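Local coordinates for protein malonyl CoA-ACP transacylase (Xanthomonas oryzae pv. oryzae, PDB 3K89) that probably transfers the malonyl group of malonyl-CoA to holo-acyl carrier protein, yielding the malonyl-ACP used in fatty acid synthesis, at residues 28-31 / 32-36; 45-48 / 49-52; 162-165 / 166-170; 233-236 / 237-241; 299-302 / 303-306. All coordinates share one frame; numbering follows the deposited sequence.

Interaction 1: 28-31 / 32-36; sequences HPQI and RETFA
Pro29, Gln30 and Ile31 meet Glu33, Thr34 and Phe35 across successive turns at the start of helix 30-42, a local contact of the i to i+4 kind near the periphery of the chain. The first helical bond is weak, Glu33 N reaching Pro29 O at 3.4 Å, and the next two are of normal length: Thr34 N donates to Gln30 O at 2.9 Å and Phe35 N to Ile31 O at 3.1 Å. One residue earlier, a water bridges instead: it accepts from Arg32 N at 2.9 Å and donates to His28 O, which also receives Ile31 N. On the inner side, Ile31 and Phe35 run side by side in the same direction. The CG2 branch of Ile31, anti to its own nitrogen, comes within 4.0 Å of Phe35 CE1, and Ile31 O lies at the edge of the phenyl ring, 3.4 Å from Phe35 CD1. The Phe35 ring also packs edge-to-face with Trp47 of helix 46-52. Glu33, extended beyond CG, lays its aliphatic part beside Pro29, with Glu33 CG 3.5 Å from Pro29 O. Thr34 OG1 sits close to the carbonyl of Gln30 and also takes a weak bond from Arg77 of helix 61-81. With Ile31, Thr34 and Phe35 buried and Arg32, Glu33 and Ala36 exposed, the pattern is that of an amphipathic alpha helix lying on the body of a domain.

Interaction 2: 45-48 / 49-52; sequences DLWA and LSQG
Residues 46-52 form a short alpha helix, and the carbonyls of Asp45 to Ala48 each pair with the amide four residues on: Leu49 N meets Asp45 O at 3.1 Å, and Gly52 N closes the series on Ala48 O at 2.9 Å. Asp45 itself is the N-cap. Its OD1 accepts Ala48 N at 3.0 Å in an almost straight bond that arrives from above the carboxylate plane, so the first turn is held by main chain and side chain together.

Farther along, Trp47 and Gln51 are the pair that carries the side-chain contact. Gln51 is folded at its second torsion (chi2 -51°), which lays its chain back over one face of the indole. Gln51 CG stands 3.5 Å from the centroid of the five-membered ring of Trp47, a CH-pi contact, and the amide follows over the six-membered ring with its plane only 10° from that of the indole. Gln51 NE2 thereby comes 3.4 Å from Trp47 CH2. The same nitrogen donates to Ser50 OG at 3.1 Å and to Met20 O in the loop before helix 22-27, while Ser50 OG lies close to the carbonyls of both Leu46 and Trp47. Leu46 and Leu49 turn to the interior, against Pro66 and Tyr63 of helix 61-81.

Chemically, the two bonds from NE2 fix the rotation of the amide and keep it flat on the indole, and the negative charge of Asp45 probably interacts favourably with the N-terminal end of the helix.

Interaction 3: 162-165 / 166-170; sequences NFNS and PGQIV
Ser165, Asn162 and Gln168 are the residues most engaged where strand 158-165 doubles back into strand 168-172. Ser165 closes the turn: its carbonyl O accepts Gln168 N at 2.9 Å, the donor standing above the carbonyl plane, and its own N returns to Gln168 O at 3.2 Å. Its hydroxyl, placed between the backbone N and the carbonyl carbon (chi1 72°), lies 3.0 Å from Pro166 O and close to the CB of Gln168. Pro166 and Gly167 are the corners of a type II beta turn, and Gly167 takes the positive phi that its third position requires.

Gln168 O has a second donor, Asn164 N at 3.1 Å, so Asn164 and Ser165 together face one residue. This is a classic beta bulge in a hairpin belonging to the small, ferredoxin-like subdomain of the FabD fold. The Gln168 side chain is stretched out across Asn164, the two amide planes standing 83° apart.

Beyond the bulge the strands regain regular antiparallel pairing. Asn162 and Val170 exchange N-H...O bonds of 3.0 Å in each direction, and the Asn162 side chain runs alongside Val170, CB to CB 3.9 Å. On the other face of the sheet Phe163 CE1 touches Ile169 CD1 at 4.0 Å. The Asn162 side chain also borders the predicted active site: it is about 4 Å from that of His203 and about as far from a bound glycerol.

Interaction 4: 233-236 / 237-241; sequences NVDA and RVHDG
Asp235 gathers Arg237 and His239 round its carboxylate in a contact at the protein surface. OD1 takes both partners. Arg237 NH2 approaches Asp235 OD1 at 3.1 Å in a salt bridge that comes from above the carboxylate plane, and His239 NE2 lies 2.9 Å from the same OD1 in a weak bond, bent to 123° at the hydrogen. The two partners are oriented quite differently. The guanidinium stands at 90° to the carboxylate, while the imidazole is almost coplanar with it, 8° apart, presenting its ring edge. Two donors on one carboxylate oxygen would be expected to favour the charged carboxylate.

The approach of Arg237 depends on its aliphatic chain, extended from CG to NE, which runs past Asp235: Arg237 CG lies 3.4 Å from Asp235 O and Arg237 CD 3.7 Å from Asp235 OD1. The chain reversal beneath is a hairpin between strands 231-232 and 237-238. Ala236 takes backbone angles of the left-handed helical region, and Ala236 and Arg237 both face Gln232, a G1 beta bulge. Asp235, just before the bulge, turns its side chain toward the segment 237-241.

Farther out, His239 rests on Ala248 of helix 242-254, for which Gly241 is the N-cap, and Ala236 touches Cys262 of helix 259-268. At the other end of the turn, Asn233 is tied to the surroundings of Ser94, a predicted active-site residue: its OD1 accepts Ser94 N, its ND2 donates to Gly92 O, and its N bonds to Glu97 OE1 of helix 95-103.

Interaction 5: 299-302 / 303-306; sequences LATP and ADYA
Two side-chain torsions bring Thr301 and Asp304 together. Thr301 sets OG1 between its backbone N and carbonyl carbon (chi1 64°), and Asp304 swings CG back beside its own N (chi1 -69°), which places OD2 close to the threonine hydroxyl. Thr301 OG1 donates to Asp304 OD2 at 2.9 Å, meeting it from above the carboxylate plane, and accepts Asp304 N in a weak bond of 3.3 Å. Thr301 is thus the N-cap of helix 302-311, and its hydroxyl, both donor and acceptor, links the backbone and side chain of Asp304. The negative charge at this end of the helix is probably favourable to the helix dipole.

The main chain continues the cap into regular helix. Tyr305 N donates to Thr301 O at 2.8 Å, nearly in line with the carbonyl, and Ala306 N to Pro302 O at 2.9 Å. Pro302 stands in the first turn, where a missing N-H costs no helical bond. Tyr305 lies beside Leu299: Leu299 O is 3.7 Å from Tyr305 CB, near the plane of the ring, and Leu299 CB is 4.3 Å from Tyr305 CD1.

The turn leads from strand 295-298, outermost in the parallel sheet, into the last helix of the chain. Leu299 packs on Val75 and Trp79 of helix 61-81. Tyr305 also meets Leu78 of that helix, and its OH is hydrogen-bonded to Gln82 OE1 just past the helix end, while Pro302 touches Leu24 and Leu27 of helix 22-27.

Interactions 1 and 2 are directly joined, their centres 12 Å apart: Phe35 CD1 packs 3.6 Å from Trp47 CE3, and Arg32 NE lies 3.4 Å from Trp47 NE1, so helices 30-42 and 46-52 pack on each other. Interaction 5 approaches interaction 1 to about 5 Å between nearest atoms without touching it. Interaction 3 lies across the chain's centre from both 1 and 2, at the nearest atoms about 21 Å from each and about 7 Å from interaction 4. Interactions 3 and 4 both border the predicted active site: the Asn162 side chain is about 6 Å from that of Ser94, and Asn233 is bonded to Ser94 itself, although the Asp235 side chain is about 12 Å from that of His203.

Interaction 1: 28-31 / 32-36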
loop_
_atom_site.group_PDB
_atom_site.type_symbol
_atom_site.label_atom_id
_atom_site.label_comp_id
_atom_site.label_asym_id
_atom_site.label_seq_id
_atom_site.Cartn_x
_atom_site.Cartn_y
_atom_site.Cartn_z
ATOM N N HIS A 28 19.405 -0.842 15.169
ATOM C CA HIS A 28 18.407 -0.049 15.904
ATOM C C HIS A 28 17.396 -0.916 16.640
ATOM O O HIS A 28 16.463 -1.473 16.028
ATOM C CB HIS A 28 17.654 0.886 14.951
ATOM C CG HIS A 28 18.549 1.792 14.174
ATOM N ND1 HIS A 28 19.197 2.863 14.750
ATOM C CD2 HIS A 28 18.920 1.778 12.874
ATOM C CE1 HIS A 28 19.920 3.479 13.830
ATOM N NE2 HIS A 28 19.767 2.845 12.683
ATOM N N PRO A 29 17.558 -1.025 17.960
ATOM C CA PRO A 29 16.673 -1.859 18.779
ATOM C C PRO A 29 15.199 -1.463 18.675
ATOM O O PRO A 29 14.331 -2.316 18.858
ATOM C CB PRO A 29 17.213 -1.645 20.208
ATOM C CG PRO A 29 18.648 -1.221 20.011
ATOM C CD PRO A 29 18.640 -0.397 18.752
ATOM N N GLN A 30 14.913 -0.189 18.387
ATOM C CA GLN A 30 13.515 0.257 18.242
ATOM C C GLN A 30 12.746 -0.605 17.219
ATOM O O GLN A 30 11.563 -0.836 17.393
ATOM C CB GLN A 30 13.420 1.771 17.915
ATOM C CG GLN A 30 12.007 2.277 17.470
ATOM C CD GLN A 30 11.802 2.207 15.941
ATOM O OE1 GLN A 30 12.535 2.830 15.175
ATOM N NE2 GLN A 30 10.813 1.454 15.508
ATOM N N ILE A 31 13.407 -1.101 16.174
ATOM C CA ILE A 31 12.694 -1.834 15.123
ATOM C C ILE A 31 11.945 -3.076 15.634
ATOM O O ILE A 31 10.735 -3.202 15.451
ATOM C CB ILE A 31 13.592 -2.150 13.905
ATOM C CG1 ILE A 31 14.035 -0.818 13.275
ATOM C CG2 ILE A 31 12.814 -3.017 12.891
ATOM C CD1 ILE A 31 14.899 -0.959 12.084
ATOM N N ARG A 32 12.646 -3.977 16.302
ATOM C CA ARG A 32 11.980 -5.166 16.838
ATOM C C ARG A 32 10.970 -4.828 17.944
ATOM O O ARG A 32 9.985 -5.551 18.137
ATOM C CB ARG A 32 13.011 -6.175 17.339
ATOM C CG ARG A 32 13.653 -6.946 16.199
ATOM C CD ARG A 32 14.825 -7.766 16.662
ATOM N NE ARG A 32 14.386 -8.971 17.355
ATOM C CZ ARG A 32 15.206 -9.943 17.748
ATOM N NH1 ARG A 32 16.507 -9.846 17.522
ATOM N NH2 ARG A 32 14.721 -11.010 18.364
ATOM N N GLU A 33 11.205 -3.730 18.661
ATOM C CA GLU A 33 10.255 -3.272 19.673
ATOM C C GLU A 33 8.926 -2.866 19.011
ATOM O O GLU A 33 7.846 -3.193 19.519
ATOM C CB GLU A 33 10.835 -2.119 20.491
ATOM C CG GLU A 33 11.970 -2.554 21.390
ATOM C CD GLU A 33 12.715 -1.377 22.010
ATOM O OE1 GLU A 33 12.370 -0.204 21.724
ATOM O OE2 GLU A 33 13.670 -1.639 22.779
ATOM N N THR A 34 9.025 -2.164 17.879
ATOM C CA THR A 34 7.844 -1.769 17.109
ATOM C C THR A 34 7.098 -2.990 16.578
ATOM O O THR A 34 5.865 -3.036 16.646
ATOM C CB THR A 34 8.256 -0.813 15.978
ATOM O OG1 THR A 34 8.766 0.364 16.608
ATOM C CG2 THR A 34 7.071 -0.426 15.109
ATOM N N PHE A 35 7.834 -3.972 16.061
ATOM C CA PHE A 35 7.190 -5.211 15.602
ATOM C C PHE A 35 6.480 -5.929 16.746
ATOM O O PHE A 35 5.386 -6.434 16.552
ATOM C CB PHE A 35 8.181 -6.159 14.927
ATOM C CG PHE A 35 8.356 -5.910 13.453
ATOM C CD1 PHE A 35 9.164 -4.876 13.006
ATOM C CD2 PHE A 35 7.737 -6.732 12.520
ATOM C CE1 PHE A 35 9.341 -4.641 11.628
ATOM C CE2 PHE A 35 7.893 -6.518 11.139
ATOM C CZ PHE A 35 8.711 -5.468 10.690
ATOM N N ALA A 36 7.087 -5.921 17.930
ATOM C CA ALA A 36 6.483 -6.581 19.084
ATOM C C ALA A 36 5.159 -5.917 19.450
ATOM O O ALA A 36 4.178 -6.597 19.728
ATOM C CB ALA A 36 7.450 -6.584 20.258
HETATM O O HOH W 1 15.529 -4.100 16.212
#

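Interaction 2: 45-48 / 49-52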
loop_
_atom_site.group_PDB
_atom_site.type_symbol
_atom_site.label_atom_id
_atom_site.label_comp_id
_atom_site.label_asym_id
_atom_site.label_seq_id
_atom_site.Cartn_x
_atom_site.Cartn_y
_atom_site.Cartn_z
ATOM N N ASP A 45 3.370 -13.217 15.854
ATOM C CA ASP A 45 4.734 -12.662 15.960
ATOM C C ASP A 45 5.208 -12.253 14.564
ATOM O O ASP A 45 5.704 -13.074 13.781
ATOM C CB ASP A 45 5.717 -13.667 16.597
ATOM C CG ASP A 45 7.095 -13.060 16.905
ATOM O OD1 ASP A 45 7.514 -12.058 16.273
ATOM O OD2 ASP A 45 7.789 -13.612 17.794
ATOM N N LEU A 46 5.031 -10.969 14.255
ATOM C CA LEU A 46 5.335 -10.465 12.914
ATOM C C LEU A 46 6.830 -10.422 12.592
ATOM O O LEU A 46 7.220 -10.576 11.430
ATOM C CB LEU A 46 4.730 -9.067 12.723
ATOM C CG LEU A 46 3.219 -9.022 12.893
ATOM C CD1 LEU A 46 2.725 -7.584 13.165
ATOM C CD2 LEU A 46 2.528 -9.632 11.689
ATOM N N TRP A 47 7.679 -10.209 13.599
ATOM C CA TRP A 47 9.112 -10.216 13.345
ATOM C C TRP A 47 9.595 -11.633 13.022
ATOM O O TRP A 47 10.289 -11.836 12.034
ATOM C CB TRP A 47 9.908 -9.606 14.514
ATOM C CG TRP A 47 11.366 -9.453 14.191
ATOM C CD1 TRP A 47 12.403 -10.191 14.713
ATOM C CD2 TRP A 47 11.954 -8.559 13.237
ATOM N NE1 TRP A 47 13.593 -9.780 14.170
ATOM C CE2 TRP A 47 13.355 -8.787 13.259
ATOM C CE3 TRP A 47 11.444 -7.562 12.391
ATOM C CZ2 TRP A 47 14.256 -8.063 12.462
ATOM C CZ3 TRP A 47 12.341 -6.848 11.578
ATOM C CH2 TRP A 47 13.732 -7.115 11.617
ATOM N N ALA A 48 9.147 -12.613 13.807
ATOM C CA ALA A 48 9.540 -14.009 13.557
ATOM C C ALA A 48 9.102 -14.468 12.167
ATOM O O ALA A 48 9.872 -15.089 11.438
ATOM C CB ALA A 48 8.960 -14.926 14.611
ATOM N N LEU A 49 7.865 -14.130 11.810
ATOM C CA LEU A 49 7.310 -14.461 10.500
ATOM C C LEU A 49 8.080 -13.804 9.350
ATOM O O LEU A 49 8.408 -14.445 8.347
ATOM C CB LEU A 49 5.830 -14.072 10.435
ATOM C CG LEU A 49 5.128 -14.352 9.101
ATOM C CD1 LEU A 49 5.217 -15.842 8.742
ATOM C CD2 LEU A 49 3.690 -13.914 9.154
ATOM N N SER A 50 8.355 -12.510 9.499
ATOM C CA SER A 50 9.010 -11.738 8.456
ATOM C C SER A 50 10.501 -12.112 8.261
ATOM O O SER A 50 11.021 -12.002 7.161
ATOM C CB SER A 50 8.814 -10.242 8.733
ATOM O OG SER A 50 9.652 -9.852 9.791
ATOM N N GLN A 51 11.160 -12.602 9.318
ATOM C CA GLN A 51 12.584 -12.968 9.237
ATOM C C GLN A 51 12.822 -14.426 8.865
ATOM O O GLN A 51 13.738 -14.741 8.091
ATOM C CB GLN A 51 13.325 -12.650 10.546
ATOM C CG GLN A 51 13.245 -11.184 10.954
ATOM C CD GLN A 51 13.646 -10.249 9.836
ATOM O OE1 GLN A 51 14.793 -10.265 9.390
ATOM N NE2 GLN A 51 12.700 -9.437 9.374
ATOM N N GLY A 52 12.001 -15.303 9.422
ATOM C CA GLY A 52 12.236 -16.747 9.317
ATOM C C GLY A 52 11.211 -17.473 8.475
ATOM O O GLY A 52 11.409 -18.640 8.092
#

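Interaction 3: 162-165 / 166-170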
loop_
_atom_site.group_PDB
_atom_site.type_symbol
_atom_site.label_atom_id
_atom_site.label_comp_id
_atom_site.label_asym_id
_atom_site.label_seq_id
_atom_site.Cartn_x
_atom_site.Cartn_y
_atom_site.Cartn_z
ATOM N N ASN A 162 -5.424 -1.076 -9.832
ATOM C CA ASN A 162 -4.454 -0.030 -9.459
ATOM C C ASN A 162 -4.097 0.790 -10.694
ATOM O O ASN A 162 -3.710 0.208 -11.714
ATOM C CB ASN A 162 -3.083 -0.570 -9.036
ATOM C CG ASN A 162 -3.059 -1.437 -7.760
ATOM O OD1 ASN A 162 -4.031 -1.624 -7.001
ATOM N ND2 ASN A 162 -1.891 -1.951 -7.523
ATOM N N PHE A 163 -4.151 2.110 -10.576
ATOM C CA PHE A 163 -3.475 3.009 -11.525
ATOM C C PHE A 163 -2.130 3.362 -10.906
ATOM O O PHE A 163 -2.060 4.263 -10.067
ATOM C CB PHE A 163 -4.335 4.253 -11.799
ATOM C CG PHE A 163 -5.632 3.937 -12.496
ATOM C CD1 PHE A 163 -5.663 3.764 -13.884
ATOM C CD2 PHE A 163 -6.816 3.786 -11.764
ATOM C CE1 PHE A 163 -6.869 3.458 -14.534
ATOM C CE2 PHE A 163 -8.013 3.469 -12.394
ATOM C CZ PHE A 163 -8.045 3.312 -13.788
ATOM N N ASN A 164 -1.082 2.619 -11.273
ATOM C CA ASN A 164 0.215 2.718 -10.594
ATOM C C ASN A 164 1.201 3.713 -11.169
ATOM O O ASN A 164 1.920 4.340 -10.426
ATOM C CB ASN A 164 0.858 1.337 -10.394
ATOM C CG ASN A 164 0.167 0.555 -9.308
ATOM O OD1 ASN A 164 -0.456 1.153 -8.430
ATOM N ND2 ASN A 164 0.265 -0.776 -9.350
ATOM N N SER A 165 1.231 3.833 -12.492
ATOM C CA SER A 165 2.013 4.872 -13.154
ATOM C C SER A 165 1.533 4.902 -14.591
ATOM O O SER A 165 0.823 3.999 -15.010
ATOM C CB SER A 165 3.515 4.565 -13.098
ATOM O OG SER A 165 3.873 3.503 -13.953
ATOM N N PRO A 166 1.915 5.936 -15.356
ATOM C CA PRO A 166 1.653 5.780 -16.782
ATOM C C PRO A 166 2.371 4.509 -17.238
ATOM O O PRO A 166 3.509 4.261 -16.827
ATOM C CB PRO A 166 2.260 7.053 -17.389
ATOM C CG PRO A 166 2.221 8.046 -16.265
ATOM C CD PRO A 166 2.504 7.244 -15.029
ATOM N N GLY A 167 1.679 3.652 -17.982
ATOM C CA GLY A 167 2.275 2.376 -18.398
ATOM C C GLY A 167 2.381 1.278 -17.341
ATOM O O GLY A 167 3.089 0.278 -17.543
ATOM N N GLN A 168 1.722 1.465 -16.192
ATOM C CA GLN A 168 1.463 0.345 -15.285
ATOM C C GLN A 168 0.061 0.415 -14.694
ATOM O O GLN A 168 -0.249 1.310 -13.904
ATOM C CB GLN A 168 2.494 0.182 -14.153
ATOM C CG GLN A 168 2.170 -1.128 -13.371
ATOM C CD GLN A 168 3.024 -1.415 -12.144
ATOM O OE1 GLN A 168 4.256 -1.264 -12.151
ATOM N NE2 GLN A 168 2.365 -1.889 -11.091
ATOM N N ILE A 169 -0.776 -0.530 -15.096
ATOM C CA ILE A 169 -2.096 -0.705 -14.495
ATOM C C ILE A 169 -2.196 -2.142 -14.050
ATOM O O ILE A 169 -1.752 -3.061 -14.753
ATOM C CB ILE A 169 -3.250 -0.409 -15.481
ATOM C CG1 ILE A 169 -3.266 1.050 -15.897
ATOM C CG2 ILE A 169 -4.603 -0.773 -14.875
ATOM C CD1 ILE A 169 -4.406 1.340 -16.864
ATOM N N VAL A 170 -2.749 -2.343 -12.864
ATOM C CA VAL A 170 -3.053 -3.682 -12.422
ATOM C C VAL A 170 -4.555 -3.864 -12.580
ATOM O O VAL A 170 -5.344 -3.025 -12.143
ATOM C CB VAL A 170 -2.604 -3.902 -10.956
ATOM C CG1 VAL A 170 -3.030 -5.292 -10.452
ATOM C CG2 VAL A 170 -1.110 -3.751 -10.851
#

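Interaction 4: 233-236 / 237-241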
loop_
_atom_site.group_PDB
_atom_site.type_symbol
_atom_site.label_atom_id
_atom_site.label_comp_id
_atom_site.label_asym_id
_atom_site.label_seq_id
_atom_site.Cartn_x
_atom_site.Cartn_y
_atom_site.Cartn_z
ATOM N N ASN A 233 -6.188 6.987 -1.291
ATOM C CA ASN A 233 -6.150 6.343 -2.607
ATOM C C ASN A 233 -7.419 6.446 -3.431
ATOM O O ASN A 233 -7.361 6.402 -4.668
ATOM C CB ASN A 233 -5.907 4.819 -2.464
ATOM C CG ASN A 233 -4.497 4.430 -1.929
ATOM O OD1 ASN A 233 -4.316 3.283 -1.526
ATOM N ND2 ASN A 233 -3.514 5.328 -1.980
ATOM N N VAL A 234 -8.579 6.473 -2.775
ATOM C CA VAL A 234 -9.821 6.314 -3.543
ATOM C C VAL A 234 -10.007 7.508 -4.491
ATOM O O VAL A 234 -10.523 7.351 -5.595
ATOM C CB VAL A 234 -11.053 6.089 -2.633
ATOM C CG1 VAL A 234 -11.373 7.325 -1.758
ATOM C CG2 VAL A 234 -12.279 5.690 -3.477
ATOM N N ASP A 235 -9.570 8.688 -4.057
ATOM C CA ASP A 235 -9.792 9.898 -4.843
ATOM C C ASP A 235 -8.640 10.894 -4.822
ATOM O O ASP A 235 -8.793 12.042 -5.284
ATOM C CB ASP A 235 -11.094 10.565 -4.377
ATOM C CG ASP A 235 -11.055 10.993 -2.917
ATOM O OD1 ASP A 235 -12.018 11.670 -2.481
ATOM O OD2 ASP A 235 -10.071 10.683 -2.212
ATOM N N ALA A 236 -7.495 10.458 -4.294
ATOM C CA ALA A 236 -6.288 11.280 -4.271
ATOM C C ALA A 236 -6.534 12.606 -3.560
ATOM O O ALA A 236 -6.026 13.661 -3.982
ATOM C CB ALA A 236 -5.756 11.493 -5.702
ATOM N N ARG A 237 -7.307 12.537 -2.478
ATOM C CA ARG A 237 -7.612 13.694 -1.645
ATOM C C ARG A 237 -7.405 13.396 -0.171
ATOM O O ARG A 237 -7.489 12.240 0.277
ATOM C CB ARG A 237 -9.083 14.121 -1.810
ATOM C CG ARG A 237 -9.503 14.604 -3.180
ATOM C CD ARG A 237 -10.953 15.151 -3.071
ATOM N NE ARG A 237 -11.517 15.539 -4.367
ATOM C CZ ARG A 237 -12.459 14.860 -5.024
ATOM N NH1 ARG A 237 -12.897 15.309 -6.197
ATOM N NH2 ARG A 237 -12.978 13.746 -4.515
ATOM N N VAL A 238 -7.141 14.460 0.586
ATOM C CA VAL A 238 -7.224 14.447 2.045
ATOM C C VAL A 238 -8.705 14.534 2.444
ATOM O O VAL A 238 -9.489 15.272 1.818
ATOM C CB VAL A 238 -6.420 15.638 2.637
ATOM C CG1 VAL A 238 -6.595 15.747 4.139
ATOM C CG2 VAL A 238 -4.933 15.510 2.290
ATOM N N HIS A 239 -9.087 13.768 3.457
ATOM C CA HIS A 239 -10.452 13.786 3.972
ATOM C C HIS A 239 -10.494 14.299 5.391
ATOM O O HIS A 239 -9.599 14.013 6.183
ATOM C CB HIS A 239 -11.056 12.400 3.859
ATOM C CG HIS A 239 -11.315 12.007 2.448
ATOM N ND1 HIS A 239 -10.358 11.422 1.647
ATOM C CD2 HIS A 239 -12.402 12.193 1.667
ATOM C CE1 HIS A 239 -10.859 11.244 0.434
ATOM N NE2 HIS A 239 -12.098 11.700 0.426
ATOM N N ASP A 240 -11.557 15.049 5.698
ATOM C CA ASP A 240 -11.660 15.775 6.958
ATOM C C ASP A 240 -12.573 15.083 7.944
ATOM O O ASP A 240 -13.778 14.966 7.711
ATOM C CB ASP A 240 -12.152 17.206 6.707
ATOM C CG ASP A 240 -11.133 18.059 5.976
ATOM O OD1 ASP A 240 -9.919 17.968 6.294
ATOM O OD2 ASP A 240 -11.547 18.845 5.088
ATOM N N GLY A 241 -11.987 14.632 9.045
ATOM C CA GLY A 241 -12.739 14.035 10.147
ATOM C C GLY A 241 -12.852 12.526 10.061
ATOM O O GLY A 241 -12.659 11.940 8.988
#

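Interaction 5: 299-302 / 303-306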
loop_
_atom_site.group_PDB
_atom_site.type_symbol
_atom_site.label_atom_id
_atom_site.label_comp_id
_atom_site.label_asym_id
_atom_site.label_seq_id
_atom_site.Cartn_x
_atom_site.Cartn_y
_atom_site.Cartn_z
ATOM N N LEU A 299 13.914 3.960 2.044
ATOM C CA LEU A 299 14.546 3.958 3.358
ATOM C C LEU A 299 14.741 2.540 3.923
ATOM O O LEU A 299 15.117 2.385 5.087
ATOM C CB LEU A 299 13.703 4.796 4.344
ATOM C CG LEU A 299 13.312 6.231 4.000
ATOM C CD1 LEU A 299 12.418 6.823 5.102
ATOM C CD2 LEU A 299 14.561 7.088 3.794
ATOM N N ALA A 300 14.531 1.525 3.090
ATOM C CA ALA A 300 14.462 0.120 3.541
ATOM C C ALA A 300 15.751 -0.499 4.086
ATOM O O ALA A 300 15.699 -1.536 4.734
ATOM C CB ALA A 300 13.904 -0.769 2.403
ATOM N N THR A 301 16.897 0.121 3.814
ATOM C CA THR A 301 18.202 -0.505 4.073
ATOM C C THR A 301 19.136 0.523 4.696
ATOM O O THR A 301 18.938 1.727 4.499
ATOM C CB THR A 301 18.857 -0.964 2.759
ATOM O OG1 THR A 301 19.124 0.190 1.962
ATOM C CG2 THR A 301 17.968 -1.918 1.969
ATOM N N PRO A 302 20.184 0.063 5.409
ATOM C CA PRO A 302 21.106 1.013 6.047
ATOM C C PRO A 302 21.664 2.080 5.091
ATOM O O PRO A 302 21.659 3.270 5.430
ATOM C CB PRO A 302 22.210 0.111 6.584
ATOM C CG PRO A 302 21.476 -1.148 6.935
ATOM C CD PRO A 302 20.475 -1.321 5.810
ATOM N N ALA A 303 22.104 1.681 3.901
ATOM C CA ALA A 303 22.706 2.669 3.009
ATOM C C ALA A 303 21.697 3.660 2.435
ATOM O O ALA A 303 22.010 4.846 2.261
ATOM C CB ALA A 303 23.490 1.973 1.882
ATOM N N ASP A 304 20.495 3.189 2.115
ATOM C CA ASP A 304 19.491 4.089 1.556
ATOM C C ASP A 304 18.955 5.023 2.635
ATOM O O ASP A 304 18.765 6.215 2.398
ATOM C CB ASP A 304 18.348 3.284 0.932
ATOM C CG ASP A 304 18.775 2.544 -0.320
ATOM O OD1 ASP A 304 19.580 3.083 -1.108
ATOM O OD2 ASP A 304 18.296 1.397 -0.531
ATOM N N TYR A 305 18.733 4.468 3.822
ATOM C CA TYR A 305 18.328 5.262 4.980
ATOM C C TYR A 305 19.343 6.366 5.289
ATOM O O TYR A 305 18.977 7.545 5.392
ATOM C CB TYR A 305 18.083 4.358 6.198
ATOM C CG TYR A 305 17.689 5.135 7.410
ATOM C CD1 TYR A 305 16.353 5.473 7.638
ATOM C CD2 TYR A 305 18.645 5.583 8.307
ATOM C CE1 TYR A 305 15.992 6.228 8.743
ATOM C CE2 TYR A 305 18.291 6.330 9.415
ATOM C CZ TYR A 305 16.964 6.650 9.626
ATOM O OH TYR A 305 16.609 7.405 10.723
ATOM N N ALA A 306 20.625 6.000 5.387
ATOM C CA ALA A 306 21.675 6.976 5.698
ATOM C C ALA A 306 21.803 8.025 4.612
ATOM O O ALA A 306 22.023 9.204 4.904
ATOM C CB ALA A 306 23.024 6.284 5.913
#